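Local atomic coordinates of bacteriocin (Streptococcus pyogenes, PDB entry 2FU2), a protein that probably confers immunity to a bacteriocin, as a small helical protein related to the enterocin A immunity proteins. Residues 13-18 against 25-30. Numbering follows the deposited sequence.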
loop_
_atom_site.group_PDB
_atom_site.type_symbol
_atom_site.label_atom_id
_atom_site.label_comp_id
_atom_site.label_asym_id
_atom_site.label_seq_id
_atom_site.Cartn_x
_atom_site.Cartn_y
_atom_site.Cartn_z
ATOM N N LYS A 13 6.396 -0.300 5.153
ATOM C CA LYS A 13 7.034 -1.589 4.919
ATOM C C LYS A 13 7.069 -1.912 3.437
ATOM O O LYS A 13 8.102 -2.274 2.905
ATOM C CB LYS A 13 6.313 -2.694 5.667
ATOM C CG LYS A 13 7.246 -3.921 5.875
ATOM C CD LYS A 13 6.504 -5.158 6.292
ATOM C CE LYS A 13 6.867 -5.487 7.636
ATOM N NZ LYS A 13 8.327 -5.235 7.627
ATOM N N VAL A 14 5.936 -1.785 2.769
ATOM C CA VAL A 14 5.897 -1.917 1.302
ATOM C C VAL A 14 6.824 -0.899 0.570
ATOM O O VAL A 14 7.679 -1.276 -0.281
ATOM C CB VAL A 14 4.444 -1.784 0.769
ATOM C CG1 VAL A 14 4.440 -1.621 -0.722
ATOM C CG2 VAL A 14 3.606 -3.005 1.209
ATOM N N TYR A 15 6.670 0.370 0.913
ATOM C CA TYR A 15 7.547 1.424 0.373
ATOM C C TYR A 15 9.047 1.071 0.462
ATOM O O TYR A 15 9.745 1.219 -0.495
ATOM C CB TYR A 15 7.234 2.756 1.077
ATOM C CG TYR A 15 8.129 3.907 0.702
ATOM C CD1 TYR A 15 7.834 4.704 -0.389
ATOM C CD2 TYR A 15 9.221 4.240 1.505
ATOM C CE1 TYR A 15 8.652 5.716 -0.753
ATOM C CE2 TYR A 15 10.050 5.302 1.184
ATOM C CZ TYR A 15 9.762 6.043 0.042
ATOM O OH TYR A 15 10.582 7.093 -0.302
ATOM N N SER A 16 9.521 0.604 1.625
ATOM C CA SER A 16 10.929 0.277 1.790
ATOM C C SER A 16 11.414 -0.896 0.915
ATOM O O SER A 16 12.609 -1.145 0.917
ATOM C CB SER A 16 11.268 -0.027 3.277
ATOM O OG SER A 16 10.619 -1.255 3.691
ATOM N N GLU A 17 10.512 -1.610 0.200
ATOM C CA GLU A 17 10.881 -2.815 -0.527
ATOM C C GLU A 17 11.704 -2.443 -1.753
ATOM O O GLU A 17 11.268 -1.599 -2.550
ATOM C CB GLU A 17 9.630 -3.579 -1.000
ATOM C CG GLU A 17 8.898 -4.339 0.090
ATOM C CD GLU A 17 9.649 -5.592 0.556
ATOM O OE1 GLU A 17 10.542 -6.134 -0.145
ATOM O OE2 GLU A 17 9.320 -6.069 1.640
ATOM N N GLN A 18 12.850 -3.109 -1.939
ATOM C CA GLN A 18 13.743 -2.861 -3.106
ATOM C C GLN A 18 12.989 -2.896 -4.435
ATOM O O GLN A 18 13.203 -2.019 -5.268
ATOM C CB GLN A 18 15.000 -3.772 -3.123
ATOM C CG GLN A 18 16.238 -3.202 -2.313
ATOM C CD GLN A 18 17.335 -4.264 -1.956
ATOM O OE1 GLN A 18 18.239 -4.590 -2.774
ATOM N NE2 GLN A 18 17.268 -4.789 -0.723
ATOM N N TYR A 25 6.696 4.481 -10.527
ATOM C CA TYR A 25 5.229 4.639 -10.383
ATOM C C TYR A 25 4.681 4.080 -9.050
ATOM O O TYR A 25 3.991 4.775 -8.299
ATOM C CB TYR A 25 4.483 4.059 -11.578
ATOM C CG TYR A 25 3.018 3.918 -11.303
ATOM C CD1 TYR A 25 2.188 5.014 -11.377
ATOM C CD2 TYR A 25 2.477 2.707 -10.885
ATOM C CE1 TYR A 25 0.829 4.903 -11.100
ATOM C CE2 TYR A 25 1.122 2.562 -10.640
ATOM C CZ TYR A 25 0.306 3.674 -10.743
ATOM O OH TYR A 25 -1.038 3.598 -10.474
ATOM N N PHE A 26 5.012 2.844 -8.733
ATOM C CA PHE A 26 4.567 2.308 -7.455
ATOM C C PHE A 26 5.192 3.024 -6.261
ATOM O O PHE A 26 4.501 3.294 -5.286
ATOM C CB PHE A 26 4.735 0.773 -7.362
ATOM C CG PHE A 26 3.801 0.014 -8.284
ATOM C CD1 PHE A 26 2.446 -0.094 -7.980
ATOM C CD2 PHE A 26 4.271 -0.566 -9.495
ATOM C CE1 PHE A 26 1.590 -0.794 -8.816
ATOM C CE2 PHE A 26 3.388 -1.273 -10.324
ATOM C CZ PHE A 26 2.063 -1.373 -9.986
ATOM N N ARG A 27 6.481 3.346 -6.336
ATOM C CA ARG A 27 7.133 4.036 -5.191
ATOM C C ARG A 27 6.428 5.342 -4.811
ATOM O O ARG A 27 6.213 5.606 -3.603
ATOM C CB ARG A 27 8.589 4.335 -5.442
ATOM C CG ARG A 27 9.357 4.675 -4.174
ATOM C CD ARG A 27 10.497 5.666 -4.395
ATOM N NE ARG A 27 10.077 6.721 -5.310
ATOM C CZ ARG A 27 10.783 7.797 -5.633
ATOM N NH1 ARG A 27 11.972 8.050 -5.082
ATOM N NH2 ARG A 27 10.277 8.651 -6.505
ATOM N N GLN A 28 6.131 6.172 -5.825
ATOM C CA GLN A 28 5.499 7.485 -5.659
ATOM C C GLN A 28 4.038 7.354 -5.198
ATOM O O GLN A 28 3.583 8.000 -4.274
ATOM C CB GLN A 28 5.539 8.218 -6.998
ATOM C CG GLN A 28 5.012 9.664 -6.921
ATOM C CD GLN A 28 5.058 10.328 -8.252
ATOM O OE1 GLN A 28 5.938 10.030 -9.094
ATOM N NE2 GLN A 28 4.110 11.212 -8.485
ATOM N N ALA A 29 3.312 6.492 -5.880
ATOM C CA ALA A 29 1.974 6.103 -5.490
ATOM C C ALA A 29 1.877 5.714 -4.008
ATOM O O ALA A 29 1.058 6.294 -3.234
ATOM C CB ALA A 29 1.477 4.970 -6.398
ATOM N N ILE A 30 2.687 4.746 -3.593
ATOM C CA ILE A 30 2.662 4.360 -2.162
ATOM C C ILE A 30 3.004 5.570 -1.272
ATOM O O ILE A 30 2.329 5.855 -0.231
ATOM C CB ILE A 30 3.621 3.142 -1.863
ATOM C CG1 ILE A 30 3.167 1.859 -2.618
ATOM C CG2 ILE A 30 3.843 2.966 -0.317
ATOM C CD1 ILE A 30 1.769 1.387 -2.196
#
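Tyr15 and Arg27 mark the closest backbone approach between the last turn of helix 4-15 and the early turns of helix 24-40, their CA atoms 6.2 Å apart. The helices run antiparallel here, and the short helix 18-21 lies in the connection between them. No hydrogen bond crosses; packing holds the pair together, side chain against side chain and ring edge against a carbonyl. Ile30 supplies the apolar centre: its CG2 lies 3.7 Å from Tyr15 CB, near the plane of the phenol ring and at its edge. The Val14 and Ile30 side chains cross at about a right angle, Val14 CG1 4.2 Å from Ile30 CG1. With CG anti to the backbone N (chi1 175°), the Tyr15 ring reaches toward Arg27, although CB does not point at it. Tyr15 CE1 sits obliquely 3.6 Å from Arg27 CG, while Arg27 O meets the ring edge in plane, 3.7 Å from Tyr15 CD1. Ring and guanidinium planes are 14° apart, but the aliphatic CG makes the contact, not the guanidinium. Val14 also touches Ile20 and Leu72, Ile30 touches Leu53, and Gln21 lies against Tyr15 and Arg27. This is an antiparallel helical pair within a bundle of four longer helices, consistent with the EntA_Immun family.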